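Side-chain contacts in cpftsy (Physcomitrella patens, PDB 4AK9), which probably acts as the GTP-hydrolysing receptor for the chloroplast signal recognition particle in protein targeting: residues 114-119 with 193-198; 129-134 with 164-169; 206-211 with 218-223. One frame throughout, in Å; residues are numbered along the deposited sequence.

All three contacts lie in the GTPase domain. Interaction 1 is mostly buried, though smallest in area. It sets a proline just before strand 117-123 against the end of helix 184-197, with purely apolar direct contacts. Interaction 2 is partly buried and joins helices 126-142 and 158-170 through an indole, with one water at its edge. Interaction 3, also partly buried, mixes an apolar touch with weak polar bonds between the loop 206-211 and helix 215-231. Strand 117-123 runs directly into helix 126-142, linking interactions 1 and 2. Interactions 2 and 3 touch: K129 probably bonds to the carbonyl of T207, and L133 packs on D206. Interaction 1 stays about 6 Å from both (nearest atoms).

Interaction 1. Residues 114-119 with 193-198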
loop_
_atom_site.group_PDB
_atom_site.type_symbol
_atom_site.label_atom_id
_atom_site.label_comp_id
_atom_site.label_asym_id
_atom_site.label_seq_id
_atom_site.Cartn_x
_atom_site.Cartn_y
_atom_site.Cartn_z
ATOM N N SER A 114 37.616 -13.028 9.173
ATOM C CA SER A 114 37.916 -13.339 10.558
ATOM C C SER A 114 36.642 -13.656 11.323
ATOM O O SER A 114 35.531 -13.296 10.908
ATOM C CB SER A 114 38.634 -12.162 11.217
ATOM O OG SER A 114 37.885 -10.961 11.061
ATOM N N ARG A 115 36.817 -14.345 12.440
ATOM C CA ARG A 115 35.713 -14.674 13.313
ATOM C C ARG A 115 35.987 -14.058 14.681
ATOM O O ARG A 115 37.142 -13.896 15.066
ATOM C CB ARG A 115 35.547 -16.195 13.400
ATOM C CG ARG A 115 36.732 -16.995 12.867
ATOM C CD ARG A 115 37.590 -17.561 14.009
ATOM N NE ARG A 115 36.768 -18.208 15.034
ATOM C CZ ARG A 115 36.201 -19.403 14.888
ATOM N NH1 ARG A 115 36.376 -20.082 13.759
ATOM N NH2 ARG A 115 35.461 -19.924 15.864
ATOM N N PRO A 116 34.929 -13.709 15.422
ATOM C CA PRO A 116 33.519 -13.926 15.074
ATOM C C PRO A 116 32.985 -12.872 14.103
ATOM O O PRO A 116 33.440 -11.722 14.135
ATOM C CB PRO A 116 32.814 -13.773 16.414
ATOM C CG PRO A 116 33.656 -12.797 17.167
ATOM C CD PRO A 116 35.075 -12.988 16.700
ATOM N N ALA A 117 32.049 -13.271 13.244
ATOM C CA ALA A 117 31.218 -12.288 12.548
ATOM C C ALA A 117 30.140 -11.810 13.520
ATOM O O ALA A 117 29.726 -12.548 14.439
ATOM C CB ALA A 117 30.584 -12.886 11.298
ATOM N N VAL A 118 29.675 -10.577 13.331
ATOM C CA VAL A 118 28.662 -10.020 14.210
ATOM C C VAL A 118 27.515 -9.443 13.364
ATOM O O VAL A 118 27.734 -8.594 12.494
ATOM C CB VAL A 118 29.216 -8.930 15.134
ATOM C CG1 VAL A 118 28.097 -8.308 15.981
ATOM C CG2 VAL A 118 30.309 -9.521 16.067
ATOM N N LEU A 119 26.301 -9.938 13.608
ATOM C CA LEU A 119 25.124 -9.482 12.847
ATOM C C LEU A 119 24.202 -8.768 13.827
ATOM O O LEU A 119 23.783 -9.354 14.845
ATOM C CB LEU A 119 24.397 -10.696 12.247
ATOM C CG LEU A 119 24.751 -11.291 10.887
ATOM C CD1 LEU A 119 26.222 -11.318 10.644
ATOM C CD2 LEU A 119 24.177 -12.686 10.756
ATOM N N ARG A 193 32.744 -9.609 23.243
ATOM C CA ARG A 193 33.979 -9.983 23.945
ATOM C C ARG A 193 34.017 -11.475 24.193
ATOM O O ARG A 193 35.024 -12.136 23.938
ATOM C CB ARG A 193 34.077 -9.251 25.282
ATOM C CG ARG A 193 34.370 -7.768 25.149
ATOM C CD ARG A 193 34.857 -7.187 26.479
ATOM N NE ARG A 193 33.868 -7.319 27.553
ATOM C CZ ARG A 193 32.925 -6.411 27.804
ATOM N NH1 ARG A 193 32.843 -5.323 27.050
ATOM N NH2 ARG A 193 32.065 -6.584 28.805
ATOM N N ARG A 194 32.892 -12.006 24.672
ATOM C CA ARG A 194 32.799 -13.429 24.973
ATOM C C ARG A 194 32.998 -14.270 23.725
ATOM O O ARG A 194 33.614 -15.334 23.767
ATOM C CB ARG A 194 31.460 -13.754 25.645
ATOM C CG ARG A 194 31.277 -15.244 25.883
ATOM C CD ARG A 194 30.084 -15.567 26.766
ATOM N NE ARG A 194 29.763 -16.988 26.647
ATOM C CZ ARG A 194 28.604 -17.533 26.993
ATOM N NH1 ARG A 194 27.631 -16.773 27.492
ATOM N NH2 ARG A 194 28.417 -18.837 26.824
ATOM N N ALA A 195 32.494 -13.784 22.595
ATOM C CA ALA A 195 32.625 -14.542 21.369
ATOM C C ALA A 195 34.064 -14.564 20.884
ATOM O O ALA A 195 34.491 -15.544 20.282
ATOM C CB ALA A 195 31.761 -13.948 20.295
ATOM N N VAL A 196 34.782 -13.465 21.097
ATOM C CA VAL A 196 36.179 -13.405 20.669
ATOM C C VAL A 196 36.993 -14.363 21.547
ATOM O O VAL A 196 37.815 -15.154 21.042
ATOM C CB VAL A 196 36.759 -11.980 20.771
ATOM C CG1 VAL A 196 38.244 -11.991 20.401
ATOM C CG2 VAL A 196 35.980 -11.009 19.862
ATOM N N GLU A 197 36.729 -14.319 22.851
ATOM C CA GLU A 197 37.466 -15.161 23.795
ATOM C C GLU A 197 37.188 -16.639 23.590
ATOM O O GLU A 197 38.102 -17.470 23.688
ATOM C CB GLU A 197 37.147 -14.784 25.245
ATOM C CG GLU A 197 37.570 -13.374 25.629
ATOM C CD GLU A 197 39.066 -13.110 25.416
ATOM O OE1 GLU A 197 39.889 -13.816 26.045
ATOM O OE2 GLU A 197 39.412 -12.193 24.623
ATOM N N GLU A 198 35.929 -16.968 23.311
ATOM C CA GLU A 198 35.512 -18.372 23.287
ATOM C C GLU A 198 35.341 -18.970 21.902
ATOM O O GLU A 198 34.713 -20.025 21.758
ATOM C CB GLU A 198 34.239 -18.563 24.092
ATOM C CG GLU A 198 34.384 -18.100 25.518
ATOM C CD GLU A 198 33.113 -18.306 26.327
ATOM O OE1 GLU A 198 32.215 -19.049 25.865
ATOM O OE2 GLU A 198 33.005 -17.719 27.425
HETATM O O HOH W 1 35.868 -16.635 17.378
#
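P116 lays one edge of its ring on the last turn of helix 184-197. P116 CG meets A195 CB at 3.8 Å. The ring's CB lies a little farther from the same methyl. Next to this, P116 CD meets V196 CG2 at 3.8 Å. V196 holds CG1 anti to its backbone N (chi1 176°), which leaves CG2 beside that N and turned to the proline. P116 and A195 form the tight, buried side. A195 also rests on F200 and on V203 of strand 202-205, and P116 reaches L232. Helix 184-197 thus packs against the mostly parallel central sheet of the GTPase domain.

V196 lies at the exposed rim. Separately, water 1 links R115 to the backbone of A195. R115 NE donates to water 1 at 3.0 Å, and the water lies at the edge of the guanidinium, in its plane. The same water gives only a weak bond to A195 O, at 3.4 Å. The far end of the R115 guanidinium forms salt bridges with D199 and D201, just past the helix. Near the helix end, R194 NE makes a weak but nearly straight bond to E198 OE1, at 3.3 Å and 169°, as part of a salt bridge.

The direct contact is small and apolar, and the charges sit around it. The chemistry implies that van der Waals contact of P116 with A195 and V196 joins the lead-in of strand 117-123 to the helix end, while R115 adds a polar tie beside it.

Interaction 2. Residues 129-134 with 164-169; sequences KTTTLG and EVWAQR
W166 lays its indole against the backbone of G134. G134 CA comes in at a slant near the ring rim, 3.5 Å from W166 CE3. G134 has no side chain, which lets the ring sit this close to the helix. T130 adds a methyl, with its CG2 3.9 Å from W166 CD1. The carbonyl oxygens of T130 and T131 lie over one ring face. R169 NH1 lies on the other side of the ring from G134 CA, offset toward the rim.

The indole N-H has a partner too. W166 NE1 donates to water 2 at 2.7 Å, and this water sits at the ring edge, in plane. It reaches T131 OG1 only weakly, at 3.3 Å.

T130 holds OG1 beside its backbone N (chi1 -59°), which puts CG2 anti to that N and turned to the indole, while OG1 bonds to G126 O. T131 OG1 likewise bonds to G127 O. Replacing W166 by alanine removes the indole, which would probably leave a gap over G134 and water 2 without its N-H donor.

The two helix segments run nearly parallel, with axes 9.4 Å apart at 16°. K129 and T130 fit a P-loop pattern, in keeping with the GTPase fold, so the tryptophan packs on the helix that follows the presumed phosphate-binding loop. W166 also touches I301. Within the same turns of helix 126-142, L133 touches I121 of strand 117-123 and L163 of helix 158-170, and T132 touches I268 and T270 of strand 266-270.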
loop_
_atom_site.group_PDB
_atom_site.type_symbol
_atom_site.label_atom_id
_atom_site.label_comp_id
_atom_site.label_asym_id
_atom_site.label_seq_id
_atom_site.Cartn_x
_atom_site.Cartn_y
_atom_site.Cartn_z
ATOM N N LYS A 129 11.473 -9.519 15.175
ATOM C CA LYS A 129 12.926 -9.536 15.288
ATOM C C LYS A 129 13.397 -10.783 16.023
ATOM O O LYS A 129 14.333 -11.456 15.578
ATOM C CB LYS A 129 13.447 -8.293 16.024
ATOM C CG LYS A 129 13.331 -7.003 15.265
ATOM C CD LYS A 129 14.137 -5.859 15.956
ATOM C CE LYS A 129 13.605 -5.503 17.332
ATOM N NZ LYS A 129 14.094 -4.129 17.736
ATOM N N THR A 130 12.732 -11.097 17.129
ATOM C CA THR A 130 13.096 -12.268 17.942
ATOM C C THR A 130 12.956 -13.559 17.142
ATOM O O THR A 130 13.873 -14.392 17.091
ATOM C CB THR A 130 12.234 -12.353 19.218
ATOM O OG1 THR A 130 12.419 -11.156 19.987
ATOM C CG2 THR A 130 12.668 -13.538 20.047
ATOM N N THR A 131 11.812 -13.716 16.484
ATOM C CA THR A 131 11.570 -14.882 15.662
ATOM C C THR A 131 12.586 -14.981 14.544
ATOM O O THR A 131 13.135 -16.049 14.290
ATOM C CB THR A 131 10.142 -14.798 15.050
ATOM O OG1 THR A 131 9.182 -14.919 16.100
ATOM C CG2 THR A 131 9.930 -15.906 14.057
ATOM N N THR A 132 12.871 -13.857 13.885
ATOM C CA THR A 132 13.843 -13.883 12.780
ATOM C C THR A 132 15.231 -14.314 13.248
ATOM O O THR A 132 15.911 -15.097 12.560
ATOM C CB THR A 132 13.906 -12.519 12.052
ATOM O OG1 THR A 132 12.594 -12.220 11.552
ATOM C CG2 THR A 132 14.903 -12.571 10.865
ATOM N N LEU A 133 15.628 -13.765 14.390
ATOM C CA LEU A 133 16.871 -14.080 15.082
ATOM C C LEU A 133 16.960 -15.609 15.291
ATOM O O LEU A 133 17.964 -16.231 14.969
ATOM C CB LEU A 133 16.870 -13.341 16.429
ATOM C CG LEU A 133 18.093 -12.530 16.891
ATOM C CD1 LEU A 133 19.205 -12.617 15.894
ATOM C CD2 LEU A 133 17.720 -11.071 17.145
ATOM N N GLY A 134 15.897 -16.206 15.817
ATOM C CA GLY A 134 15.867 -17.655 16.018
ATOM C C GLY A 134 15.996 -18.443 14.730
ATOM O O GLY A 134 16.759 -19.427 14.658
ATOM N N GLU A 164 15.877 -16.542 24.637
ATOM C CA GLU A 164 16.407 -17.699 25.370
ATOM C C GLU A 164 15.771 -19.003 24.875
ATOM O O GLU A 164 16.434 -20.036 24.732
ATOM C CB GLU A 164 16.158 -17.510 26.870
ATOM C CG GLU A 164 17.063 -18.331 27.776
ATOM C CD GLU A 164 17.047 -17.834 29.215
ATOM O OE1 GLU A 164 16.136 -17.043 29.566
ATOM O OE2 GLU A 164 17.953 -18.229 29.987
ATOM N N VAL A 165 14.482 -18.947 24.561
ATOM C CA VAL A 165 13.801 -20.115 24.030
ATOM C C VAL A 165 14.366 -20.513 22.670
ATOM O O VAL A 165 14.579 -21.694 22.378
ATOM C CB VAL A 165 12.280 -19.873 23.944
ATOM C CG1 VAL A 165 11.581 -21.107 23.431
ATOM C CG2 VAL A 165 11.728 -19.483 25.321
ATOM N N TRP A 166 14.628 -19.512 21.836
ATOM C CA TRP A 166 15.223 -19.787 20.542
ATOM C C TRP A 166 16.637 -20.305 20.674
ATOM O O TRP A 166 17.082 -21.144 19.857
ATOM C CB TRP A 166 15.195 -18.534 19.670
ATOM C CG TRP A 166 13.832 -18.285 19.109
ATOM C CD1 TRP A 166 12.915 -17.377 19.547
ATOM C CD2 TRP A 166 13.213 -19.004 18.044
ATOM N NE1 TRP A 166 11.775 -17.453 18.784
ATOM C CE2 TRP A 166 11.929 -18.452 17.865
ATOM C CE3 TRP A 166 13.629 -20.049 17.211
ATOM C CZ2 TRP A 166 11.060 -18.907 16.886
ATOM C CZ3 TRP A 166 12.769 -20.501 16.249
ATOM C CH2 TRP A 166 11.492 -19.930 16.090
ATOM N N ALA A 167 17.358 -19.822 21.680
ATOM C CA ALA A 167 18.735 -20.289 21.869
ATOM C C ALA A 167 18.679 -21.790 22.144
ATOM O O ALA A 167 19.430 -22.589 21.558
ATOM C CB ALA A 167 19.396 -19.548 23.019
ATOM N N GLN A 168 17.729 -22.168 22.992
ATOM C CA GLN A 168 17.527 -23.581 23.355
ATOM C C GLN A 168 17.126 -24.468 22.193
ATOM O O GLN A 168 17.738 -25.525 21.971
ATOM C CB GLN A 168 16.493 -23.707 24.476
ATOM C CG GLN A 168 17.033 -23.285 25.825
ATOM C CD GLN A 168 18.121 -24.239 26.327
ATOM O OE1 GLN A 168 17.867 -25.427 26.550
ATOM N NE2 GLN A 168 19.342 -23.716 26.497
ATOM N N ARG A 169 16.109 -24.050 21.445
ATOM C CA ARG A 169 15.661 -24.812 20.289
ATOM C C ARG A 169 16.774 -25.004 19.266
ATOM O O ARG A 169 16.846 -26.044 18.576
ATOM C CB ARG A 169 14.473 -24.091 19.640
ATOM C CG ARG A 169 13.909 -24.762 18.407
ATOM C CD ARG A 169 12.572 -24.119 18.029
ATOM N NE ARG A 169 11.739 -23.956 19.220
ATOM C CZ ARG A 169 11.105 -22.840 19.561
ATOM N NH1 ARG A 169 11.149 -21.759 18.779
ATOM N NH2 ARG A 169 10.394 -22.813 20.677
HETATM O O HOH W 2 9.941 -15.511 19.281
#

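Interaction 3. Residues 206-211 with 218-223; sequences DTSGRL and MEELRG
E220 OE2 is approached by S208 OG and by water 3. The S208 OG to E220 OE2 bond is weak, at 3.2 Å. The hydroxyl also lies within weak bonding reach of D153 OD1, so its one proton faces two carboxylates. Water 3 makes a second bridge. It accepts from S208 N at 3.1 Å and gives a weak, long bond to E220 OE2 at 3.5 Å. E220 reaches across with an extended chain, CG anti to its backbone N (chi1 179°). E220 OE2 also lies 3.3 Å from S208 CB, so the carboxylate touches the carbon as well as the hydroxyl.

Beside this, T207 and L221 make the apolar part. L221 CD1 comes up to T207 CG2 at 4.1 Å, and the two side chains cross at a slant. T207 CG2 lies anti to its carbonyl carbon, which leaves OG1 between backbone N and carbonyl (chi1 57°). That OG1 bonds to I121 O of strand 117-123. L221 continues the apolar layer onto V122 and V261.

T207 O probably accepts a hydrogen bond from K129 NZ, which ties this loop to the P-loop helix. R210 NE forms a salt bridge with D50 of the second subunit.

The sequence D206 to R210 reads DTSGR after strand 202-205. This matches the DTxGR (G3) motif of SRP GTPases, which in relatives lies beside the gamma-phosphate. Here helix 215-231 backs that loop with E220 and L221.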
loop_
_atom_site.group_PDB
_atom_site.type_symbol
_atom_site.label_atom_id
_atom_site.label_comp_id
_atom_site.label_asym_id
_atom_site.label_seq_id
_atom_site.Cartn_x
_atom_site.Cartn_y
_atom_site.Cartn_z
ATOM N N ASP A 206 20.219 -8.898 19.180
ATOM C CA ASP A 206 18.921 -8.228 19.163
ATOM C C ASP A 206 19.126 -6.803 19.637
ATOM O O ASP A 206 20.084 -6.515 20.350
ATOM C CB ASP A 206 17.936 -8.945 20.074
ATOM C CG ASP A 206 16.480 -8.572 19.779
ATOM O OD1 ASP A 206 16.225 -7.845 18.777
ATOM O OD2 ASP A 206 15.595 -9.028 20.540
ATOM N N THR A 207 18.248 -5.895 19.219
ATOM C CA THR A 207 18.349 -4.486 19.619
ATOM C C THR A 207 16.960 -3.952 19.922
ATOM O O THR A 207 15.949 -4.530 19.480
ATOM C CB THR A 207 18.946 -3.599 18.492
ATOM O OG1 THR A 207 18.139 -3.728 17.298
ATOM C CG2 THR A 207 20.376 -4.005 18.169
ATOM N N SER A 208 16.894 -2.845 20.658
ATOM C CA SER A 208 15.592 -2.248 20.938
ATOM C C SER A 208 15.144 -1.419 19.735
ATOM O O SER A 208 15.969 -0.878 18.992
ATOM C CB SER A 208 15.642 -1.390 22.194
ATOM O OG SER A 208 16.123 -2.153 23.285
ATOM N N GLY A 209 13.840 -1.326 19.520
ATOM C CA GLY A 209 13.339 -0.470 18.449
ATOM C C GLY A 209 11.851 -0.252 18.599
ATOM O O GLY A 209 11.169 -1.090 19.196
ATOM N N ARG A 210 11.373 0.884 18.102
ATOM C CA ARG A 210 9.957 1.197 18.097
ATOM C C ARG A 210 9.515 1.592 16.690
ATOM O O ARG A 210 10.333 1.848 15.818
ATOM C CB ARG A 210 9.672 2.364 19.046
ATOM C CG ARG A 210 10.078 2.097 20.496
ATOM C CD ARG A 210 8.957 1.426 21.303
ATOM N NE ARG A 210 7.661 2.130 21.266
ATOM C CZ ARG A 210 7.454 3.428 21.539
ATOM N NH1 ARG A 210 8.458 4.243 21.866
ATOM N NH2 ARG A 210 6.215 3.925 21.478
ATOM N N LEU A 211 8.209 1.673 16.507
ATOM C CA LEU A 211 7.652 2.086 15.222
ATOM C C LEU A 211 8.062 3.492 14.876
ATOM O O LEU A 211 8.394 3.790 13.726
ATOM C CB LEU A 211 6.144 1.990 15.294
ATOM C CG LEU A 211 5.438 2.299 13.977
ATOM C CD1 LEU A 211 6.000 1.439 12.852
ATOM C CD2 LEU A 211 3.959 2.019 14.226
ATOM N N MET A 218 17.097 6.519 19.297
ATOM C CA MET A 218 18.055 6.679 18.208
ATOM C C MET A 218 19.451 6.626 18.781
ATOM O O MET A 218 20.336 5.947 18.245
ATOM C CB MET A 218 17.865 8.016 17.489
ATOM C CG MET A 218 18.962 8.294 16.464
ATOM S SD MET A 218 19.048 10.026 15.909
ATOM C CE MET A 218 17.322 10.286 15.470
ATOM N N GLU A 219 19.630 7.327 19.888
ATOM C CA GLU A 219 20.941 7.422 20.472
ATOM C C GLU A 219 21.384 6.088 21.030
ATOM O O GLU A 219 22.560 5.732 20.938
ATOM C CB GLU A 219 20.980 8.514 21.534
ATOM C CG GLU A 219 22.396 8.852 21.973
ATOM C CD GLU A 219 23.397 8.887 20.801
ATOM O OE1 GLU A 219 23.127 9.591 19.790
ATOM O OE2 GLU A 219 24.460 8.206 20.894
ATOM N N GLU A 220 20.439 5.340 21.603
ATOM C CA GLU A 220 20.718 4.015 22.123
ATOM C C GLU A 220 21.165 3.029 21.045
ATOM O O GLU A 220 22.105 2.240 21.243
ATOM C CB GLU A 220 19.492 3.474 22.881
ATOM C CG GLU A 220 19.690 2.058 23.438
ATOM C CD GLU A 220 18.424 1.476 24.064
ATOM O OE1 GLU A 220 17.782 2.174 24.892
ATOM O OE2 GLU A 220 18.072 0.319 23.723
ATOM N N LEU A 221 20.503 3.059 19.891
ATOM C CA LEU A 221 20.906 2.159 18.823
ATOM C C LEU A 221 22.298 2.521 18.310
ATOM O O LEU A 221 23.122 1.628 18.044
ATOM C CB LEU A 221 19.874 2.196 17.683
ATOM C CG LEU A 221 20.073 1.286 16.466
ATOM C CD1 LEU A 221 20.459 -0.182 16.825
ATOM C CD2 LEU A 221 18.772 1.338 15.618
ATOM N N ARG A 222 22.562 3.818 18.150
ATOM C CA ARG A 222 23.891 4.228 17.683
ATOM C C ARG A 222 24.953 3.834 18.704
ATOM O O ARG A 222 26.060 3.426 18.340
ATOM C CB ARG A 222 23.924 5.729 17.451
ATOM C CG ARG A 222 23.038 6.170 16.324
ATOM C CD ARG A 222 23.294 7.602 15.945
ATOM N NE ARG A 222 22.828 7.872 14.577
ATOM C CZ ARG A 222 22.109 8.938 14.255
ATOM N NH1 ARG A 222 21.787 9.765 15.231
ATOM N NH2 ARG A 222 21.724 9.188 12.989
ATOM N N GLY A 223 24.595 3.954 19.982
ATOM C CA GLY A 223 25.479 3.578 21.077
ATOM C C GLY A 223 25.787 2.094 21.059
ATOM O O GLY A 223 26.899 1.675 21.403
HETATM O O HOH W 3 19.566 -1.280 21.002
#